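Local coordinates for protein endo-beta-1,2-glucanase (Talaromyces funiculosus, PDB 6IMV) that hydrolyses internal beta-1,2-glucosidic linkages of beta-1,2-glucans, acting as a fungal endo-glucanase that founded a new glycoside hydrolase family, at residues S187-D190 / L191-W195; F210-G213 / E214-C218; K394-G397 / M398-R402. All coordinates share one frame; numbering follows the deposited sequence.

How the contacts relate
The three contacts follow one another along the single chain, and each is local, joining neighbouring turns or the two arms of a hairpin. Contacts 1 and 2 share one run of chain: contact 1 lies near the start of helix 186-210, and contact 2 begins at its last residue and forms the hairpin 211-213/216-217. Their centres are nonetheless about 33 Å apart, roughly the length of that helix. Contact 3 sits in helix 394-405, with its centre about 37 Å from that of contact 1 and about 40 Å from that of contact 2, on the opposite side of the chain's centre from the hairpin. None touches another, so they sample separate parts of an enzyme with more helix than strand.

Contact 1 (S187-D190 / L191-W195); sequences SFID and LAKKW
I189 and K193 run side by side on the outer surface of helix 186-210, one turn apart and pointing the same way, in the i to i+4 pairing of an alpha-helix. The methyl CG2 of I189 does the touching: it lies 3.7 Å from CE of K193, the last carbon before the charged end. Two torsions set up this meeting. In I189 the CG2 branch is anti to the backbone N, while CG1 takes the place beside that nitrogen; in K193, CG is anti to the carbonyl carbon (chi1 -78°) and the rest of the chain is extended, which carries its methylenes past the isoleucine. K193 thus gives its aliphatic part to an apolar neighbour, and its ammonium NZ stays 5.5 Å from OD1 of D190, too far for a contact although the charges are opposite. K194 differs: its extended chain runs close to the carbonyl oxygen of D190, with CG 3.4 Å from D190 O, and touches L124 of helix 112-133.

The other side of the helix is turned inward. A192 packs on A180 and E181 of helix 163-182, F188 reaches A117 of helix 112-133, and W195 is held by a hydrogen bond from NE1 to M120 O. OD1 of N185, just before the segment, accepts hydrogen bonds from S187 OG and from the backbone N of F188. The backbone bond from L191 N to S187 O is 3.0 Å long, its N-H...O angle 166°.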
ATOM      1  N   SER A 187     -16.868 -19.478 -13.621  1.00 26.14           N
ATOM      2  CA  SER A 187     -17.436 -18.169 -13.268  1.00 25.71           C
ATOM      3  C   SER A 187     -16.322 -17.205 -12.818  1.00 23.47           C
ATOM      4  O   SER A 187     -16.401 -16.021 -13.104  1.00 21.98           O
ATOM      5  CB  SER A 187     -18.537 -18.279 -12.249  1.00 26.87           C
ATOM      6  OG  SER A 187     -18.019 -18.654 -10.987  1.00 32.09           O
ATOM      7  N   PHE A 188     -15.273 -17.720 -12.156  1.00 21.57           N
ATOM      8  CA  PHE A 188     -14.124 -16.889 -11.766  1.00 20.84           C
ATOM      9  C   PHE A 188     -13.370 -16.429 -13.020  1.00 21.36           C
ATOM     10  O   PHE A 188     -12.932 -15.280 -13.088  1.00 21.21           O
ATOM     11  CB  PHE A 188     -13.191 -17.609 -10.786  1.00 20.65           C
ATOM     12  CG  PHE A 188     -13.760 -17.929  -9.423  1.00 19.00           C
ATOM     13  CD1 PHE A 188     -14.991 -17.439  -9.008  1.00 18.73           C
ATOM     14  CD2 PHE A 188     -13.039 -18.717  -8.539  1.00 19.03           C
ATOM     15  CE1 PHE A 188     -15.488 -17.738  -7.745  1.00 18.73           C
ATOM     16  CE2 PHE A 188     -13.539 -19.016  -7.278  1.00 18.72           C
ATOM     17  CZ  PHE A 188     -14.758 -18.522  -6.880  1.00 18.30           C
ATOM     18  N   ILE A 189     -13.248 -17.312 -14.020  1.00 21.66           N
ATOM     19  CA  ILE A 189     -12.584 -16.968 -15.287  1.00 21.74           C
ATOM     20  C   ILE A 189     -13.376 -15.869 -16.011  1.00 20.86           C
ATOM     21  O   ILE A 189     -12.784 -14.931 -16.540  1.00 20.41           O
ATOM     22  CB  ILE A 189     -12.371 -18.215 -16.173  1.00 21.37           C
ATOM     23  CG1 ILE A 189     -11.236 -19.086 -15.631  1.00 22.17           C
ATOM     24  CG2 ILE A 189     -12.113 -17.816 -17.624  1.00 20.84           C
ATOM     25  CD1 ILE A 189     -11.267 -20.520 -16.113  1.00 22.82           C
ATOM     26  N   ASP A 190     -14.705 -16.013 -16.058  1.00 21.12           N
ATOM     27  CA  ASP A 190     -15.596 -15.022 -16.684  1.00 21.66           C
ATOM     28  C   ASP A 190     -15.451 -13.659 -15.995  1.00 20.62           C
ATOM     29  O   ASP A 190     -15.373 -12.637 -16.669  1.00 18.02           O
ATOM     30  CB  ASP A 190     -17.061 -15.462 -16.631  1.00 23.74           C
ATOM     31  CG  ASP A 190     -17.383 -16.635 -17.541  1.00 26.10           C
ATOM     32  OD1 ASP A 190     -16.548 -16.962 -18.416  1.00 26.86           O
ATOM     33  OD2 ASP A 190     -18.472 -17.216 -17.368  1.00 30.16           O
ATOM     34  N   LEU A 191     -15.460 -13.654 -14.652  1.00 19.37           N
ATOM     35  CA  LEU A 191     -15.225 -12.437 -13.866  1.00 19.15           C
ATOM     36  C   LEU A 191     -13.880 -11.817 -14.263  1.00 18.52           C
ATOM     37  O   LEU A 191     -13.801 -10.612 -14.487  1.00 17.65           O
ATOM     38  CB  LEU A 191     -15.261 -12.764 -12.368  1.00 19.70           C
ATOM     39  CG  LEU A 191     -14.975 -11.597 -11.419  1.00 20.01           C
ATOM     40  CD1 LEU A 191     -15.953 -10.442 -11.643  1.00 19.22           C
ATOM     41  CD2 LEU A 191     -15.019 -12.057  -9.961  1.00 19.22           C
ATOM     42  N   ALA A 192     -12.846 -12.662 -14.370  1.00 18.48           N
ATOM     43  CA  ALA A 192     -11.480 -12.240 -14.686  1.00 18.98           C
ATOM     44  C   ALA A 192     -11.437 -11.542 -16.047  1.00 19.73           C
ATOM     45  O   ALA A 192     -10.738 -10.545 -16.206  1.00 20.15           O
ATOM     46  CB  ALA A 192     -10.545 -13.425 -14.664  1.00 19.04           C
ATOM     47  N   LYS A 193     -12.167 -12.087 -17.025  1.00 20.66           N
ATOM     48  CA  LYS A 193     -12.147 -11.574 -18.402  1.00 21.93           C
ATOM     49  C   LYS A 193     -12.833 -10.204 -18.469  1.00 20.08           C
ATOM     50  O   LYS A 193     -12.419  -9.353 -19.242  1.00 19.81           O
ATOM     51  CB  LYS A 193     -12.774 -12.586 -19.366  1.00 24.17           C
ATOM     52  CG  LYS A 193     -11.850 -13.742 -19.721  1.00 27.18           C
ATOM     53  CD  LYS A 193     -12.553 -14.880 -20.427  1.00 30.53           C
ATOM     54  CE  LYS A 193     -11.599 -15.985 -20.831  1.00 33.61           C
ATOM     55  NZ  LYS A 193     -12.213 -16.904 -21.818  1.00 34.92           N
ATOM     56  N   LYS A 194     -13.859  -9.990 -17.640  1.00 19.19           N
ATOM     57  CA  LYS A 194     -14.512  -8.679 -17.543  1.00 19.04           C
ATOM     58  C   LYS A 194     -13.538  -7.655 -16.938  1.00 17.79           C
ATOM     59  O   LYS A 194     -13.470  -6.525 -17.396  1.00 16.75           O
ATOM     60  CB  LYS A 194     -15.796  -8.783 -16.720  1.00 20.05           C
ATOM     61  CG  LYS A 194     -16.875  -9.684 -17.305  1.00 21.41           C
ATOM     62  CD  LYS A 194     -18.018  -9.901 -16.342  1.00 23.50           C
ATOM     63  CE  LYS A 194     -18.988 -10.959 -16.809  1.00 25.19           C
ATOM     64  NZ  LYS A 194     -20.166 -11.006 -15.917  1.00 27.94           N
ATOM     65  N   TRP A 195     -12.769  -8.076 -15.923  1.00 16.50           N
ATOM     66  CA  TRP A 195     -11.735  -7.233 -15.330  1.00 15.68           C
ATOM     67  C   TRP A 195     -10.618  -6.967 -16.345  1.00 15.62           C
ATOM     68  O   TRP A 195     -10.078  -5.849 -16.375  1.00 15.18           O
ATOM     69  CB  TRP A 195     -11.200  -7.808 -14.012  1.00 14.84           C
ATOM     70  CG  TRP A 195     -12.019  -7.370 -12.835  1.00 14.69           C
ATOM     71  CD1 TRP A 195     -12.956  -8.106 -12.171  1.00 14.96           C
ATOM     72  CD2 TRP A 195     -12.044  -6.063 -12.233  1.00 14.25           C
ATOM     73  NE1 TRP A 195     -13.545  -7.360 -11.189  1.00 14.90           N
ATOM     74  CE2 TRP A 195     -13.004  -6.103 -11.196  1.00 14.48           C
ATOM     75  CE3 TRP A 195     -11.358  -4.866 -12.464  1.00 13.79           C
ATOM     76  CZ2 TRP A 195     -13.282  -4.997 -10.390  1.00 13.98           C
ATOM     77  CZ3 TRP A 195     -11.629  -3.774 -11.662  1.00 13.60           C
ATOM     78  CH2 TRP A 195     -12.577  -3.841 -10.639  1.00 13.73           C
TER

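Contact 2 (F210-G213 / E214-C218); sequences FYQG and EGKVC
G213 and K216 face each other across the tight end of a beta hairpin, strands 211-213 and 216-217, whose type I' turn runs from G213 to K216. Q212 and G213 both lie opposite K216, a classic beta bulge. K216 is held from two directions: its O accepts Q212 N at 2.9 Å, nearly along the C=O axis, while its N donates to G213 O at 3.1 Å from well above that carbonyl plane. At the backbone angles of G213, with phi positive, a CB would be jammed against the carbonyl O of Q212, so these angles by themselves call for glycine. The side chain of K216 starts close to the turn, with CB 3.3 Å from G213 O, and its extended chain then leads away; on the way CD passes 3.5 Å from OE1 of Q212, whose chain crosses it at a slant.

F210, the last residue of helix 186-210, closes the open end of the hairpin. Its O takes the N-H of C218 in the carbonyl plane, while its ring meets F254 and F140 edge-to-face. C218 itself is tied to C239 by a disulfide. On the face of Y211 and V217, the tyrosine ring extends along the hairpin, with CG anti to the backbone N (chi1 -174°), so that its hydroxyl reaches the turn. There Y211 OH, which is also hydrogen-bonded to D268 OD1, accepts the N-H of G215, with OH to N 3.0 Å.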
ATOM      1  N   PHE A 210      -1.566  10.785 -19.424  1.00 14.43           N
ATOM      2  CA  PHE A 210      -0.491  10.997 -18.413  1.00 14.73           C
ATOM      3  C   PHE A 210       0.895  11.282 -19.008  1.00 15.43           C
ATOM      4  O   PHE A 210       1.769  11.742 -18.272  1.00 15.74           O
ATOM      5  CB  PHE A 210      -0.375   9.796 -17.472  1.00 14.09           C
ATOM      6  CG  PHE A 210      -1.532   9.637 -16.524  1.00 13.62           C
ATOM      7  CD1 PHE A 210      -1.587  10.366 -15.347  1.00 13.96           C
ATOM      8  CD2 PHE A 210      -2.551   8.735 -16.795  1.00 13.70           C
ATOM      9  CE1 PHE A 210      -2.649  10.209 -14.468  1.00 14.04           C
ATOM     10  CE2 PHE A 210      -3.606   8.571 -15.912  1.00 13.90           C
ATOM     11  CZ  PHE A 210      -3.653   9.307 -14.751  1.00 13.93           C
ATOM     12  N   TYR A 211       1.137  10.983 -20.288  1.00 16.63           N
ATOM     13  CA  TYR A 211       2.497  11.138 -20.828  1.00 17.46           C
ATOM     14  C   TYR A 211       2.629  12.486 -21.546  1.00 18.22           C
ATOM     15  O   TYR A 211       2.049  12.676 -22.599  1.00 18.71           O
ATOM     16  CB  TYR A 211       2.879   9.966 -21.742  1.00 18.30           C
ATOM     17  CG  TYR A 211       4.314  10.020 -22.200  1.00 18.62           C
ATOM     18  CD1 TYR A 211       5.336  10.145 -21.275  1.00 19.40           C
ATOM     19  CD2 TYR A 211       4.660   9.994 -23.544  1.00 19.75           C
ATOM     20  CE1 TYR A 211       6.663  10.235 -21.658  1.00 20.17           C
ATOM     21  CE2 TYR A 211       5.985  10.077 -23.945  1.00 20.37           C
ATOM     22  CZ  TYR A 211       6.992  10.199 -22.998  1.00 20.19           C
ATOM     23  OH  TYR A 211       8.310  10.294 -23.336  1.00 20.94           O
ATOM     24  N   GLN A 212       3.414  13.403 -20.968  1.00 19.05           N
ATOM     25  CA  GLN A 212       3.611  14.757 -21.507  1.00 20.17           C
ATOM     26  C   GLN A 212       4.651  14.745 -22.634  1.00 20.83           C
ATOM     27  O   GLN A 212       4.594  15.570 -23.530  1.00 19.97           O
ATOM     28  CB  GLN A 212       4.092  15.715 -20.419  1.00 20.72           C
ATOM     29  CG  GLN A 212       4.101  17.177 -20.835  1.00 20.99           C
ATOM     30  CD  GLN A 212       4.630  18.041 -19.720  1.00 21.64           C
ATOM     31  OE1 GLN A 212       5.841  18.184 -19.546  1.00 22.48           O
ATOM     32  NE2 GLN A 212       3.721  18.605 -18.939  1.00 20.27           N
ATOM     33  N   GLY A 213       5.621  13.831 -22.544  1.00 20.60           N
ATOM     34  CA  GLY A 213       6.708  13.722 -23.509  1.00 21.29           C
ATOM     35  C   GLY A 213       8.053  13.928 -22.837  1.00 20.94           C
ATOM     36  O   GLY A 213       8.114  14.461 -21.733  1.00 20.94           O
ATOM     37  N   GLU A 214       9.122  13.483 -23.511  1.00 21.30           N
ATOM     38  CA  GLU A 214      10.493  13.610 -23.050  1.00 22.45           C
ATOM     39  C   GLU A 214      10.636  13.003 -21.645  1.00 20.99           C
ATOM     40  O   GLU A 214      11.354  13.539 -20.810  1.00 20.42           O
ATOM     41  CB  GLU A 214      10.906  15.078 -23.091  1.00 26.90           C
ATOM     42  CG  GLU A 214      10.875  15.653 -24.492  1.00 30.37           C
ATOM     43  CD  GLU A 214      10.766  17.164 -24.550  1.00 36.96           C
ATOM     44  OE1 GLU A 214      11.307  17.851 -23.648  1.00 41.59           O
ATOM     45  OE2 GLU A 214      10.145  17.660 -25.508  1.00 45.63           O
ATOM     46  N   GLY A 215       9.935  11.883 -21.410  1.00 19.79           N
ATOM     47  CA  GLY A 215      10.057  11.083 -20.186  1.00 19.20           C
ATOM     48  C   GLY A 215       9.242  11.631 -19.025  1.00 19.09           C
ATOM     49  O   GLY A 215       9.308  11.083 -17.917  1.00 18.85           O
ATOM     50  N   LYS A 216       8.467  12.699 -19.267  1.00 18.70           N
ATOM     51  CA  LYS A 216       7.711  13.373 -18.216  1.00 19.10           C
ATOM     52  C   LYS A 216       6.309  12.769 -18.151  1.00 17.68           C
ATOM     53  O   LYS A 216       5.582  12.764 -19.145  1.00 17.95           O
ATOM     54  CB  LYS A 216       7.676  14.886 -18.447  1.00 20.84           C
ATOM     55  CG  LYS A 216       9.023  15.565 -18.268  1.00 22.88           C
ATOM     56  CD  LYS A 216       9.072  17.031 -18.654  1.00 24.61           C
ATOM     57  CE  LYS A 216      10.490  17.567 -18.621  1.00 26.46           C
ATOM     58  NZ  LYS A 216      10.518  19.049 -18.607  1.00 28.49           N
ATOM     59  N   VAL A 217       5.949  12.277 -16.960  1.00 15.94           N
ATOM     60  CA  VAL A 217       4.658  11.644 -16.689  1.00 15.26           C
ATOM     61  C   VAL A 217       3.973  12.450 -15.584  1.00 15.26           C
ATOM     62  O   VAL A 217       4.570  12.645 -14.532  1.00 15.67           O
ATOM     63  CB  VAL A 217       4.841  10.169 -16.278  1.00 14.97           C
ATOM     64  CG1 VAL A 217       3.517   9.525 -15.866  1.00 15.21           C
ATOM     65  CG2 VAL A 217       5.516   9.345 -17.371  1.00 14.62           C
ATOM     66  N   CYS A 218       2.738  12.924 -15.815  1.00 15.03           N
ATOM     67  CA  CYS A 218       2.047  13.747 -14.809  1.00 15.40           C
ATOM     68  C   CYS A 218       1.827  12.942 -13.520  1.00 15.03           C
ATOM     69  O   CYS A 218       1.340  11.823 -13.567  1.00 15.53           O
ATOM     70  CB  CYS A 218       0.681  14.248 -15.258  1.00 15.94           C
ATOM     71  SG  CYS A 218       0.621  14.907 -16.941  1.00 16.47           S
TER

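Contact 3 (K394-G397 / M398-R402); sequences KGVG and MAWWR
V396 and W400 lie alongside each other and point the same way, with the valine methyl CG1 in the plane of the indole and at its edge. The closest approach is 3.8 Å, from V396 CG1 to W400 CD1, and the methyl is almost as near to NE1. CG1 gets there because it is anti to the backbone N of V396 (chi1 170°). The same indole edge also lies beside V396 O, 3.3 Å from W400 CD1. Beyond this pair, NE1 of W400 donates to C487 O, and the ring packs against T332, S335 and V336 of helix 318-337.

The two residues are one turn apart in helix 394-405, an alpha-helix buried over most of this stretch, with G395 and G397 in its first turn. M398 leaves the helix in a different direction. Its CB and CG both lie 3.2 Å from K394 O, and the chain then bends at chi2 and chi3, bringing CE back to 4.1 Å from G397 C. This folded methionine packs on V26, F33 and I34 of helices 23-28 and 30-41. CB of W401 lies 3.5 Å from G397 O, and the backbone N of W401 donates to that same oxygen at 3.0 Å.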
ATOM      1  N   LYS A 394       9.521 -12.106   8.707  1.00 15.79           N
ATOM      2  CA  LYS A 394       8.196 -11.924   9.269  1.00 17.12           C
ATOM      3  C   LYS A 394       8.256 -11.919  10.806  1.00 15.98           C
ATOM      4  O   LYS A 394       7.437 -11.256  11.420  1.00 15.15           O
ATOM      5  CB  LYS A 394       7.205 -12.903   8.634  1.00 19.88           C
ATOM      6  CG  LYS A 394       7.436 -14.385   8.863  1.00 22.72           C
ATOM      7  CD  LYS A 394       6.638 -15.231   7.880  1.00 24.84           C
ATOM      8  CE  LYS A 394       6.492 -16.662   8.360  1.00 27.54           C
ATOM      9  NZ  LYS A 394       5.798 -17.493   7.349  1.00 29.37           N
ATOM     10  N   GLY A 395       9.238 -12.602  11.407  1.00 14.67           N
ATOM     11  CA  GLY A 395       9.419 -12.577  12.850  1.00 14.25           C
ATOM     12  C   GLY A 395       9.777 -11.186  13.345  1.00 13.64           C
ATOM     13  O   GLY A 395       9.136 -10.646  14.256  1.00 13.38           O
ATOM     14  N   VAL A 396      10.808 -10.605  12.730  1.00 13.30           N
ATOM     15  CA  VAL A 396      11.276  -9.284  13.107  1.00 13.76           C
ATOM     16  C   VAL A 396      10.154  -8.271  12.829  1.00 13.49           C
ATOM     17  O   VAL A 396       9.827  -7.471  13.702  1.00 12.97           O
ATOM     18  CB  VAL A 396      12.597  -8.920  12.399  1.00 13.81           C
ATOM     19  CG1 VAL A 396      12.948  -7.459  12.594  1.00 13.83           C
ATOM     20  CG2 VAL A 396      13.748  -9.801  12.864  1.00 13.91           C
ATOM     21  N   GLY A 397       9.555  -8.352  11.633  1.00 13.10           N
ATOM     22  CA  GLY A 397       8.404  -7.530  11.261  1.00 13.20           C
ATOM     23  C   GLY A 397       7.330  -7.534  12.337  1.00 13.08           C
ATOM     24  O   GLY A 397       6.883  -6.481  12.812  1.00 12.86           O
ATOM     25  N   MET A 398       6.934  -8.739  12.744  1.00 13.49           N
ATOM     26  CA  MET A 398       5.846  -8.930  13.707  1.00 13.79           C
ATOM     27  C   MET A 398       6.275  -8.536  15.129  1.00 13.38           C
ATOM     28  O   MET A 398       5.428  -8.131  15.922  1.00 14.13           O
ATOM     29  CB  MET A 398       5.355 -10.376  13.692  1.00 14.49           C
ATOM     30  CG  MET A 398       4.503 -10.695  12.481  1.00 15.08           C
ATOM     31  SD  MET A 398       3.040  -9.637  12.396  1.00 17.06           S
ATOM     32  CE  MET A 398       3.573  -8.485  11.133  1.00 14.44           C
ATOM     33  N   ALA A 399       7.571  -8.638  15.447  1.00 12.93           N
ATOM     34  CA  ALA A 399       8.074  -8.158  16.742  1.00 12.46           C
ATOM     35  C   ALA A 399       7.857  -6.639  16.842  1.00 12.48           C
ATOM     36  O   ALA A 399       7.382  -6.139  17.880  1.00 12.22           O
ATOM     37  CB  ALA A 399       9.527  -8.525  16.937  1.00 12.39           C
ATOM     38  N   TRP A 400       8.185  -5.918  15.765  1.00 11.91           N
ATOM     39  CA  TRP A 400       8.011  -4.473  15.726  1.00 12.09           C
ATOM     40  C   TRP A 400       6.524  -4.112  15.772  1.00 12.21           C
ATOM     41  O   TRP A 400       6.118  -3.203  16.500  1.00 12.25           O
ATOM     42  CB  TRP A 400       8.712  -3.875  14.508  1.00 11.93           C
ATOM     43  CG  TRP A 400      10.182  -3.724  14.725  1.00 11.46           C
ATOM     44  CD1 TRP A 400      11.170  -4.569  14.309  1.00 11.18           C
ATOM     45  CD2 TRP A 400      10.839  -2.659  15.430  1.00 11.15           C
ATOM     46  NE1 TRP A 400      12.386  -4.109  14.716  1.00 10.69           N
ATOM     47  CE2 TRP A 400      12.218  -2.942  15.405  1.00 10.81           C
ATOM     48  CE3 TRP A 400      10.398  -1.515  16.099  1.00 11.30           C
ATOM     49  CZ2 TRP A 400      13.157  -2.101  15.995  1.00 11.11           C
ATOM     50  CZ3 TRP A 400      11.325  -0.688  16.693  1.00 11.16           C
ATOM     51  CH2 TRP A 400      12.686  -0.979  16.639  1.00 11.14           C
ATOM     52  N   TRP A 401       5.717  -4.854  15.005  1.00 12.57           N
ATOM     53  CA  TRP A 401       4.269  -4.722  14.986  1.00 12.25           C
ATOM     54  C   TRP A 401       3.704  -4.874  16.410  1.00 12.37           C
ATOM     55  O   TRP A 401       2.933  -4.033  16.873  1.00 12.37           O
ATOM     56  CB  TRP A 401       3.667  -5.751  14.023  1.00 12.23           C
ATOM     57  CG  TRP A 401       2.216  -5.550  13.715  1.00 12.63           C
ATOM     58  CD1 TRP A 401       1.688  -4.910  12.630  1.00 12.65           C
ATOM     59  CD2 TRP A 401       1.094  -6.041  14.474  1.00 12.82           C
ATOM     60  NE1 TRP A 401       0.321  -4.977  12.660  1.00 13.00           N
ATOM     61  CE2 TRP A 401      -0.072  -5.653  13.785  1.00 12.70           C
ATOM     62  CE3 TRP A 401       0.959  -6.754  15.672  1.00 12.79           C
ATOM     63  CZ2 TRP A 401      -1.349  -5.949  14.260  1.00 13.17           C
ATOM     64  CZ3 TRP A 401      -0.304  -7.057  16.131  1.00 13.03           C
ATOM     65  CH2 TRP A 401      -1.441  -6.659  15.436  1.00 13.07           C
ATOM     66  N   ARG A 402       4.099  -5.953  17.091  1.00 12.73           N
ATOM     67  CA  ARG A 402       3.653  -6.265  18.443  1.00 12.76           C
ATOM     68  C   ARG A 402       4.001  -5.102  19.383  1.00 12.79           C
ATOM     69  O   ARG A 402       3.149  -4.636  20.156  1.00 12.34           O
ATOM     70  CB  ARG A 402       4.291  -7.568  18.941  1.00 13.07           C
ATOM     71  CG  ARG A 402       4.009  -7.873  20.406  1.00 13.04           C
ATOM     72  CD  ARG A 402       4.684  -9.136  20.911  1.00 13.35           C
ATOM     73  NE  ARG A 402       4.669  -9.209  22.366  1.00 13.16           N
ATOM     74  CZ  ARG A 402       5.381  -8.430  23.179  1.00 13.72           C
ATOM     75  NH1 ARG A 402       6.319  -7.636  22.693  1.00 13.35           N
ATOM     76  NH2 ARG A 402       5.125  -8.430  24.481  1.00 14.52           N
TER